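Local coordinates for protein TetR family transcriptional regulator (Mycobacterium smegmatis, PDB 5XS9) that probably binds operator DNA as a homodimeric TetR-family regulator, BioQ, and thereby controls genes of biotin metabolism, at residues Q48-L59 / L95-V106; T135-F143 / G170-L181. All coordinates share one frame; numbering follows the deposited sequence.

Overall arrangement
Both interactions are buried helix pairings, yet they serve different levels of the fold. Interaction 1 (48-59 with 95-106) joins the last helix of the TetR-type DNA-binding region to the regulatory body, and it mixes an aliphatic knob with a carboxylate at a helix start and water bridges at its rim. Interaction 2 (135-143 with 170-181) is nearly antiparallel, at 163°, and mainly aromatic, with a single direct hydrogen bond. Both touch the second subunit, interaction 2 through more residues (10 against 4). Their centres are 21 Å apart, but helices 92-101 and 129-155 connect them directly: Phe100 packs on Ile137, Tyr138 and Leu141, and Ser97 on Leu141.

Interaction 1 (Q48-L59 / L95-V106); sequences QELLGAVADHIL and LVSASFASGQSV
Leu95 enters helix 48-58 as a knob among Leu51, Val54, Ala55 and Ile58. Its two methyls divide the work: Leu95 CD2 lies 3.7 Å from Ala55 CB, while CD1 meets CD2 of Leu51 and CG1 of Val54. With CG trans to the backbone N (chi1 -169°), the Leu95 branch is carried across to this hole. Farther along, Leu59 and Val96 meet tip to tip, CD1 to CG1 at 3.9 Å, and Leu86 of helix 71-87 touches both. The short segments cross at -120°, their axes 9.1 Å apart. Between the backbones, the nearest CA atoms, of Gly52 and Gln104, are 4.6 Å apart, and Gly52 CA makes a CH···O contact of 3.3 Å with Gln104 O.

The direct polar bonds gather on Asp56. Ser105 OG donates to its OD1 (2.7 Å) on the syn side, 22° out of the carboxylate plane, and Val106 N donates to the syn lone pair of OD2 (3.0 Å). Val107 N also bonds OD1, while Ser105, the N-cap, turns its OG to Ile108 N.

Water extends the contact: one molecule joins Gln48 O to Ser99 OG and Ser102 OG, and a second bridges Glu49 OE2 and Gln104 NE2; Glu49 OE1 takes a hydrogen bond from Ala45 N. Packing and the Asp56 bonds join helix 47-58 to helix 92-101 and the start of helix 106-122, whose dipole probably favours the carboxylate.

Interaction 2 (T135-F143 / G170-L181); sequences TVIYYVLGF and GTRQFRFGLQLL
Phe174 O is gripped by two donors: Leu178 N, in the ordinary helical bond, and the hydroxyl of Tyr139, which reaches it from the facing helix at 2.8 Å. The hydroxyl approaches at a C=O···O angle of 114°, tilted somewhat from the carbonyl plane, so it comes from beside the carbonyl rather than head-on. Tyr139 is also a knob among Phe174, Gly177, Leu178 and Leu181. Gly177, having no side chain, brings its CA to 3.3 Å from Tyr139 OH. Leu181 CD1 packs obliquely against the ring at Tyr139 CD2 (3.8 Å), and Leu178 CD2 touches Tyr139 CE2.

These helices belong to the all-helical C-terminal domain, which in TetR regulators generally carries dimerisation and ligand binding; the equivalent last two long helices commonly build the dimer interface there. Here, too, the second subunit adjoins: its Tyr138 ring meets Phe143, and its Arg134 bonds Gln173 OE1.

The aromatic cluster is completed by an edge-to-face pair. Phe174 points its CD1 edge at a face of Phe143, 3.6 Å above that ring, with centroids 5.1 Å apart and planes at 58°. Phe143, its CG trans to the backbone N (chi1 -179°), extends far enough across to put CZ 3.5 Å from Gly170 O at the ring edge. The Tyr139 and Phe174 planes are nearly parallel, but the rings are displaced along them and form no true offset stack. On the rim of the Phe174 ring, Val140 CG2 sits near the ring plane, 3.9 Å from Phe174 CZ.

Interaction 1 (Q48-L59 / L95-V106)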
loop_
_atom_site.group_PDB
_atom_site.type_symbol
_atom_site.label_atom_id
_atom_site.label_comp_id
_atom_site.label_asym_id
_atom_site.label_seq_id
_atom_site.Cartn_x
_atom_site.Cartn_y
_atom_site.Cartn_z
ATOM N N GLN A 48 -4.576 6.967 -17.147
ATOM C CA GLN A 48 -3.378 6.304 -16.592
ATOM C C GLN A 48 -2.105 6.951 -17.039
ATOM O O GLN A 48 -1.155 6.952 -16.286
ATOM C CB GLN A 48 -3.256 4.823 -16.972
ATOM C CG GLN A 48 -4.482 4.009 -16.658
ATOM C CD GLN A 48 -5.484 4.067 -17.814
ATOM O OE1 GLN A 48 -6.494 4.780 -17.742
ATOM N NE2 GLN A 48 -5.179 3.343 -18.912
ATOM N N GLU A 49 -2.034 7.473 -18.275
ATOM C CA GLU A 49 -0.849 8.203 -18.664
ATOM C C GLU A 49 -0.802 9.496 -17.962
ATOM O O GLU A 49 0.267 9.961 -17.636
ATOM C CB GLU A 49 -0.808 8.453 -20.197
ATOM C CG GLU A 49 -0.568 7.177 -21.011
ATOM C CD GLU A 49 -0.378 7.435 -22.526
ATOM O OE1 GLU A 49 -0.265 8.607 -23.034
ATOM O OE2 GLU A 49 -0.355 6.415 -23.200
ATOM N N LEU A 50 -1.954 10.145 -17.741
ATOM C CA LEU A 50 -1.913 11.425 -17.027
ATOM C C LEU A 50 -1.412 11.159 -15.608
ATOM O O LEU A 50 -0.582 11.868 -15.093
ATOM C CB LEU A 50 -3.296 12.066 -16.939
ATOM C CG LEU A 50 -3.426 13.257 -15.957
ATOM C CD1 LEU A 50 -2.511 14.379 -16.351
ATOM C CD2 LEU A 50 -4.851 13.740 -15.785
ATOM N N LEU A 51 -1.948 10.143 -14.960
ATOM C CA LEU A 51 -1.515 9.865 -13.571
ATOM C C LEU A 51 -0.033 9.549 -13.498
ATOM O O LEU A 51 0.643 10.022 -12.574
ATOM C CB LEU A 51 -2.362 8.749 -12.955
ATOM C CG LEU A 51 -3.831 9.117 -12.711
ATOM C CD1 LEU A 51 -4.662 7.850 -12.392
ATOM C CD2 LEU A 51 -3.964 10.122 -11.607
ATOM N N GLY A 52 0.475 8.775 -14.464
ATOM C CA GLY A 52 1.932 8.534 -14.601
ATOM C C GLY A 52 2.814 9.807 -14.663
ATOM O O GLY A 52 3.872 9.886 -14.016
ATOM N N ALA A 53 2.387 10.800 -15.435
ATOM C CA ALA A 53 3.126 12.045 -15.534
ATOM C C ALA A 53 3.031 12.786 -14.243
ATOM O O ALA A 53 3.957 13.416 -13.813
ATOM C CB ALA A 53 2.537 12.915 -16.656
ATOM N N VAL A 54 1.864 12.787 -13.621
ATOM C CA VAL A 54 1.747 13.473 -12.371
ATOM C C VAL A 54 2.639 12.735 -11.305
ATOM O O VAL A 54 3.320 13.391 -10.458
ATOM C CB VAL A 54 0.296 13.521 -11.882
ATOM C CG1 VAL A 54 0.249 13.944 -10.445
ATOM C CG2 VAL A 54 -0.550 14.448 -12.725
ATOM N N ALA A 55 2.612 11.406 -11.319
ATOM C CA ALA A 55 3.572 10.598 -10.449
ATOM C C ALA A 55 5.052 11.041 -10.655
ATOM O O ALA A 55 5.779 11.333 -9.686
ATOM C CB ALA A 55 3.412 9.108 -10.708
ATOM N N ASP A 56 5.486 11.163 -11.917
ATOM C CA ASP A 56 6.893 11.578 -12.175
ATOM C C ASP A 56 7.197 12.969 -11.769
ATOM O O ASP A 56 8.287 13.252 -11.323
ATOM C CB ASP A 56 7.307 11.292 -13.591
ATOM C CG ASP A 56 7.369 9.807 -13.830
ATOM O OD1 ASP A 56 7.572 9.027 -12.856
ATOM O OD2 ASP A 56 7.220 9.380 -14.947
ATOM N N HIS A 57 6.188 13.814 -11.778
ATOM C CA HIS A 57 6.358 15.191 -11.379
ATOM C C HIS A 57 6.505 15.274 -9.869
ATOM O O HIS A 57 7.377 15.986 -9.367
ATOM C CB HIS A 57 5.142 16.010 -11.855
ATOM C CG HIS A 57 5.216 17.454 -11.497
ATOM N ND1 HIS A 57 4.310 18.060 -10.660
ATOM C CD2 HIS A 57 6.077 18.418 -11.874
ATOM C CE1 HIS A 57 4.632 19.329 -10.506
ATOM N NE2 HIS A 57 5.708 19.567 -11.221
ATOM N N ILE A 58 5.611 14.585 -9.156
ATOM C CA ILE A 58 5.639 14.392 -7.682
ATOM C C ILE A 58 6.999 13.830 -7.223
ATOM O O ILE A 58 7.489 14.158 -6.160
ATOM C CB ILE A 58 4.475 13.397 -7.269
ATOM C CG1 ILE A 58 3.145 14.122 -7.246
ATOM C CG2 ILE A 58 4.613 12.743 -5.919
ATOM C CD1 ILE A 58 1.987 13.131 -7.164
ATOM N N LEU A 59 7.571 12.953 -7.999
ATOM C CA LEU A 59 8.791 12.244 -7.630
ATOM C C LEU A 59 10.076 12.919 -8.176
ATOM O O LEU A 59 11.181 12.409 -7.943
ATOM C CB LEU A 59 8.725 10.803 -8.236
ATOM C CG LEU A 59 7.714 9.848 -7.621
ATOM C CD1 LEU A 59 7.644 8.552 -8.397
ATOM C CD2 LEU A 59 8.011 9.603 -6.156
ATOM N N LEU A 95 -1.259 7.434 -5.443
ATOM C CA LEU A 95 -1.129 7.756 -6.866
ATOM C C LEU A 95 0.160 7.109 -7.383
ATOM O O LEU A 95 0.140 6.472 -8.439
ATOM C CB LEU A 95 -1.111 9.281 -7.055
ATOM C CG LEU A 95 -1.246 9.812 -8.506
ATOM C CD1 LEU A 95 -1.848 11.175 -8.555
ATOM C CD2 LEU A 95 0.143 9.835 -9.095
ATOM N N VAL A 96 1.266 7.221 -6.643
ATOM C CA VAL A 96 2.552 6.558 -7.059
ATOM C C VAL A 96 2.450 5.047 -7.037
ATOM O O VAL A 96 2.936 4.393 -7.981
ATOM C CB VAL A 96 3.758 7.061 -6.317
ATOM C CG1 VAL A 96 4.980 6.278 -6.672
ATOM C CG2 VAL A 96 3.919 8.564 -6.647
ATOM N N SER A 97 1.747 4.488 -6.033
ATOM C CA SER A 97 1.446 3.021 -6.037
ATOM C C SER A 97 0.765 2.554 -7.271
ATOM O O SER A 97 1.169 1.530 -7.818
ATOM C CB SER A 97 0.644 2.528 -4.846
ATOM O OG SER A 97 1.351 2.922 -3.688
ATOM N N ALA A 98 -0.334 3.216 -7.634
ATOM C CA ALA A 98 -1.089 2.792 -8.799
ATOM C C ALA A 98 -0.288 3.019 -10.088
ATOM O O ALA A 98 -0.354 2.191 -11.032
ATOM C CB ALA A 98 -2.484 3.433 -8.856
ATOM N N SER A 99 0.540 4.051 -10.147
ATOM C CA SER A 99 1.340 4.242 -11.341
ATOM C C SER A 99 2.493 3.280 -11.481
ATOM O O SER A 99 2.845 2.906 -12.585
ATOM C CB SER A 99 1.847 5.680 -11.474
ATOM O OG SER A 99 0.739 6.553 -11.664
ATOM N N PHE A 100 3.099 2.870 -10.377
ATOM C CA PHE A 100 4.092 1.826 -10.374
ATOM C C PHE A 100 3.455 0.551 -10.893
ATOM O O PHE A 100 4.030 -0.114 -11.753
ATOM C CB PHE A 100 4.608 1.587 -8.946
ATOM C CG PHE A 100 5.661 0.558 -8.817
ATOM C CD1 PHE A 100 6.715 0.477 -9.718
ATOM C CD2 PHE A 100 5.673 -0.270 -7.724
ATOM C CE1 PHE A 100 7.684 -0.502 -9.610
ATOM C CE2 PHE A 100 6.663 -1.218 -7.577
ATOM C CZ PHE A 100 7.679 -1.329 -8.505
ATOM N N ALA A 101 2.256 0.251 -10.389
ATOM C CA ALA A 101 1.560 -0.988 -10.760
ATOM C C ALA A 101 1.189 -0.987 -12.277
ATOM O O ALA A 101 1.165 -2.016 -12.919
ATOM C CB ALA A 101 0.306 -1.113 -9.950
ATOM N N SER A 102 0.819 0.161 -12.812
ATOM C CA SER A 102 0.405 0.226 -14.190
ATOM C C SER A 102 1.634 0.369 -15.104
ATOM O O SER A 102 1.474 0.412 -16.293
ATOM C CB SER A 102 -0.554 1.385 -14.372
ATOM O OG SER A 102 0.255 2.553 -14.410
ATOM N N GLY A 103 2.844 0.481 -14.557
ATOM C CA GLY A 103 4.030 0.711 -15.349
ATOM C C GLY A 103 4.193 2.116 -15.941
ATOM O O GLY A 103 4.995 2.270 -16.863
ATOM N N GLN A 104 3.518 3.148 -15.402
ATOM C CA GLN A 104 3.468 4.471 -16.040
ATOM C C GLN A 104 4.342 5.538 -15.401
ATOM O O GLN A 104 4.372 6.670 -15.903
ATOM C CB GLN A 104 2.021 4.958 -16.113
ATOM C CG GLN A 104 1.136 4.088 -16.975
ATOM C CD GLN A 104 1.153 4.454 -18.464
ATOM O OE1 GLN A 104 1.766 5.378 -18.850
ATOM N NE2 GLN A 104 0.464 3.693 -19.273
ATOM N N SER A 105 5.072 5.195 -14.344
ATOM C CA SER A 105 6.015 6.126 -13.692
ATOM C C SER A 105 7.436 5.690 -14.036
ATOM O O SER A 105 7.867 4.621 -13.658
ATOM C CB SER A 105 5.853 6.143 -12.168
ATOM O OG SER A 105 6.907 6.836 -11.462
ATOM N N VAL A 106 8.169 6.587 -14.695
ATOM C CA VAL A 106 9.583 6.409 -15.008
ATOM C C VAL A 106 10.437 6.611 -13.758
ATOM O O VAL A 106 11.428 5.929 -13.560
ATOM C CB VAL A 106 9.993 7.417 -16.141
ATOM C CG1 VAL A 106 11.500 7.425 -16.380
ATOM C CG2 VAL A 106 9.258 7.029 -17.424
HETATM O O HOH W 1 -0.757 5.357 -13.983
HETATM O O HOH W 2 -0.101 3.914 -22.079
#

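Interaction 2 (T135-F143 / G170-L181)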
loop_
_atom_site.group_PDB
_atom_site.type_symbol
_atom_site.label_atom_id
_atom_site.label_comp_id
_atom_site.label_asym_id
_atom_site.label_seq_id
_atom_site.Cartn_x
_atom_site.Cartn_y
_atom_site.Cartn_z
ATOM N N THR A 135 10.916 -5.241 -2.858
ATOM C CA THR A 135 10.561 -5.503 -1.484
ATOM C C THR A 135 10.625 -4.193 -0.643
ATOM O O THR A 135 9.679 -3.852 0.103
ATOM C CB THR A 135 11.441 -6.598 -0.891
ATOM O OG1 THR A 135 11.163 -7.901 -1.544
ATOM C CG2 THR A 135 11.139 -6.733 0.612
ATOM N N VAL A 136 11.715 -3.474 -0.802
ATOM C CA VAL A 136 11.870 -2.174 -0.149
ATOM C C VAL A 136 10.808 -1.215 -0.619
ATOM O O VAL A 136 10.151 -0.566 0.223
ATOM C CB VAL A 136 13.270 -1.623 -0.400
ATOM C CG1 VAL A 136 13.473 -0.190 0.192
ATOM C CG2 VAL A 136 14.344 -2.608 0.127
ATOM N N ILE A 137 10.540 -1.171 -1.937
ATOM C CA ILE A 137 9.520 -0.242 -2.406
ATOM C C ILE A 137 8.161 -0.582 -1.844
ATOM O O ILE A 137 7.389 0.339 -1.516
ATOM C CB ILE A 137 9.478 -0.162 -3.961
ATOM C CG1 ILE A 137 10.712 0.522 -4.459
ATOM C CG2 ILE A 137 8.270 0.574 -4.461
ATOM C CD1 ILE A 137 10.904 1.925 -3.933
ATOM N N TYR A 138 7.803 -1.880 -1.854
ATOM C CA TYR A 138 6.525 -2.246 -1.340
ATOM C C TYR A 138 6.366 -1.844 0.111
ATOM O O TYR A 138 5.274 -1.409 0.516
ATOM C CB TYR A 138 6.246 -3.722 -1.520
ATOM C CG TYR A 138 6.165 -4.161 -2.946
ATOM C CD1 TYR A 138 5.458 -3.441 -3.876
ATOM C CD2 TYR A 138 6.753 -5.370 -3.353
ATOM C CE1 TYR A 138 5.418 -3.860 -5.174
ATOM C CE2 TYR A 138 6.656 -5.823 -4.643
ATOM C CZ TYR A 138 5.965 -5.085 -5.540
ATOM O OH TYR A 138 5.874 -5.486 -6.875
ATOM N N TYR A 139 7.397 -2.021 0.889
ATOM C CA TYR A 139 7.348 -1.521 2.261
ATOM C C TYR A 139 7.072 0.008 2.336
ATOM O O TYR A 139 6.198 0.486 3.103
ATOM C CB TYR A 139 8.598 -1.873 3.047
ATOM C CG TYR A 139 8.772 -1.048 4.314
ATOM C CD1 TYR A 139 7.927 -1.214 5.388
ATOM C CD2 TYR A 139 9.676 0.016 4.372
ATOM C CE1 TYR A 139 8.059 -0.452 6.536
ATOM C CE2 TYR A 139 9.774 0.815 5.501
ATOM C CZ TYR A 139 8.964 0.583 6.600
ATOM O OH TYR A 139 9.061 1.332 7.798
ATOM N N VAL A 140 7.803 0.748 1.542
ATOM C CA VAL A 140 7.721 2.220 1.617
ATOM C C VAL A 140 6.324 2.674 1.150
ATOM O O VAL A 140 5.678 3.536 1.745
ATOM C CB VAL A 140 8.764 2.904 0.736
ATOM C CG1 VAL A 140 8.452 4.431 0.648
ATOM C CG2 VAL A 140 10.140 2.630 1.233
ATOM N N LEU A 141 5.820 2.060 0.105
ATOM C CA LEU A 141 4.480 2.358 -0.329
ATOM C C LEU A 141 3.349 1.939 0.601
ATOM O O LEU A 141 2.381 2.706 0.802
ATOM C CB LEU A 141 4.228 1.852 -1.788
ATOM C CG LEU A 141 5.130 2.381 -2.874
ATOM C CD1 LEU A 141 4.844 1.545 -4.133
ATOM C CD2 LEU A 141 4.921 3.850 -3.080
ATOM N N GLY A 142 3.418 0.755 1.177
ATOM C CA GLY A 142 2.399 0.316 2.159
ATOM C C GLY A 142 2.438 1.219 3.403
ATOM O O GLY A 142 1.406 1.677 3.918
ATOM N N PHE A 143 3.630 1.497 3.858
ATOM C CA PHE A 143 3.818 2.357 5.044
ATOM C C PHE A 143 3.193 3.708 4.800
ATOM O O PHE A 143 2.402 4.178 5.601
ATOM C CB PHE A 143 5.280 2.518 5.390
ATOM C CG PHE A 143 5.544 3.365 6.612
ATOM C CD1 PHE A 143 5.793 2.749 7.831
ATOM C CD2 PHE A 143 5.481 4.727 6.549
ATOM C CE1 PHE A 143 6.037 3.456 8.972
ATOM C CE2 PHE A 143 5.715 5.493 7.718
ATOM C CZ PHE A 143 6.030 4.848 8.912
ATOM N N GLY A 170 5.996 9.273 12.973
ATOM C CA GLY A 170 6.071 8.688 11.634
ATOM C C GLY A 170 7.468 8.251 11.246
ATOM O O GLY A 170 7.740 7.108 10.887
ATOM N N THR A 171 8.365 9.178 11.430
ATOM C CA THR A 171 9.707 9.031 10.989
ATOM C C THR A 171 10.486 7.986 11.691
ATOM O O THR A 171 11.184 7.207 11.058
ATOM C CB THR A 171 10.341 10.396 11.080
ATOM O OG1 THR A 171 9.666 11.138 10.090
ATOM C CG2 THR A 171 11.804 10.325 10.783
ATOM N N ARG A 172 10.312 7.901 13.003
ATOM C CA ARG A 172 11.038 6.887 13.739
ATOM C C ARG A 172 10.499 5.474 13.356
ATOM O O ARG A 172 11.260 4.534 13.237
ATOM C CB ARG A 172 10.870 7.088 15.215
ATOM C CG ARG A 172 11.428 5.961 16.061
ATOM C CD ARG A 172 11.535 6.378 17.512
ATOM N NE ARG A 172 11.966 5.272 18.364
ATOM C CZ ARG A 172 12.960 5.319 19.261
ATOM N NH1 ARG A 172 13.684 6.432 19.474
ATOM N NH2 ARG A 172 13.237 4.230 19.976
ATOM N N GLN A 173 9.189 5.378 13.169
ATOM C CA GLN A 173 8.574 4.075 12.799
ATOM C C GLN A 173 9.077 3.663 11.388
ATOM O O GLN A 173 9.384 2.511 11.125
ATOM C CB GLN A 173 7.056 4.258 12.717
ATOM C CG GLN A 173 6.399 4.649 14.030
ATOM C CD GLN A 173 6.537 3.522 14.978
ATOM O OE1 GLN A 173 6.174 2.402 14.642
ATOM N NE2 GLN A 173 7.051 3.789 16.146
ATOM N N PHE A 174 9.137 4.655 10.491
ATOM C CA PHE A 174 9.586 4.419 9.137
ATOM C C PHE A 174 11.001 3.873 9.107
ATOM O O PHE A 174 11.270 2.852 8.442
ATOM C CB PHE A 174 9.426 5.717 8.301
ATOM C CG PHE A 174 9.778 5.550 6.851
ATOM C CD1 PHE A 174 9.038 4.660 6.031
ATOM C CD2 PHE A 174 10.900 6.212 6.296
ATOM C CE1 PHE A 174 9.357 4.508 4.682
ATOM C CE2 PHE A 174 11.221 6.078 4.935
ATOM C CZ PHE A 174 10.473 5.213 4.123
ATOM N N ARG A 175 11.873 4.491 9.883
ATOM C CA ARG A 175 13.267 4.135 10.037
ATOM C C ARG A 175 13.445 2.747 10.604
ATOM O O ARG A 175 14.333 1.998 10.215
ATOM C CB ARG A 175 14.019 5.190 10.935
ATOM C CG ARG A 175 15.448 4.752 11.265
ATOM C CD ARG A 175 16.346 5.845 11.867
ATOM N NE ARG A 175 16.037 5.915 13.295
ATOM C CZ ARG A 175 15.275 6.826 13.855
ATOM N NH1 ARG A 175 14.789 7.818 13.114
ATOM N NH2 ARG A 175 15.018 6.764 15.175
ATOM N N PHE A 176 12.581 2.369 11.500
ATOM C CA PHE A 176 12.710 1.068 12.156
ATOM C C PHE A 176 12.455 -0.049 11.092
ATOM O O PHE A 176 13.233 -0.971 11.018
ATOM C CB PHE A 176 11.673 0.888 13.289
ATOM C CG PHE A 176 11.778 -0.425 13.969
ATOM C CD1 PHE A 176 12.625 -0.587 15.050
ATOM C CD2 PHE A 176 11.084 -1.550 13.468
ATOM C CE1 PHE A 176 12.792 -1.827 15.628
ATOM C CE2 PHE A 176 11.240 -2.764 14.078
ATOM C CZ PHE A 176 12.102 -2.918 15.126
ATOM N N GLY A 177 11.459 0.126 10.244
ATOM C CA GLY A 177 11.138 -0.876 9.185
ATOM C C GLY A 177 12.216 -0.904 8.130
ATOM O O GLY A 177 12.591 -1.948 7.649
ATOM N N LEU A 178 12.723 0.251 7.754
ATOM C CA LEU A 178 13.834 0.316 6.843
ATOM C C LEU A 178 15.073 -0.408 7.378
ATOM O O LEU A 178 15.764 -1.163 6.684
ATOM C CB LEU A 178 14.236 1.762 6.556
ATOM C CG LEU A 178 13.461 2.542 5.508
ATOM C CD1 LEU A 178 14.215 3.829 5.176
ATOM C CD2 LEU A 178 13.314 1.715 4.238
ATOM N N GLN A 179 15.341 -0.224 8.631
ATOM C CA GLN A 179 16.424 -0.947 9.249
ATOM C C GLN A 179 16.285 -2.453 9.282
ATOM O O GLN A 179 17.277 -3.162 9.132
ATOM C CB GLN A 179 16.714 -0.397 10.659
ATOM C CG GLN A 179 18.033 -0.839 11.262
ATOM C CD GLN A 179 19.271 -0.489 10.391
ATOM O OE1 GLN A 179 19.384 0.600 9.816
ATOM N NE2 GLN A 179 20.174 -1.455 10.253
ATOM N N LEU A 180 15.101 -2.967 9.513
ATOM C CA LEU A 180 14.856 -4.394 9.389
ATOM C C LEU A 180 15.159 -4.868 8.000
ATOM O O LEU A 180 15.762 -5.922 7.849
ATOM C CB LEU A 180 13.393 -4.788 9.624
ATOM C CG LEU A 180 12.859 -4.810 11.036
ATOM C CD1 LEU A 180 11.389 -5.191 10.983
ATOM C CD2 LEU A 180 13.624 -5.814 11.881
ATOM N N LEU A 181 14.718 -4.109 6.986
ATOM C CA LEU A 181 15.043 -4.501 5.631
ATOM C C LEU A 181 16.532 -4.501 5.336
ATOM O O LEU A 181 17.029 -5.379 4.684
ATOM C CB LEU A 181 14.332 -3.579 4.639
ATOM C CG LEU A 181 12.840 -3.820 4.545
ATOM C CD1 LEU A 181 12.259 -2.648 3.795
ATOM C CD2 LEU A 181 12.613 -5.145 3.829
#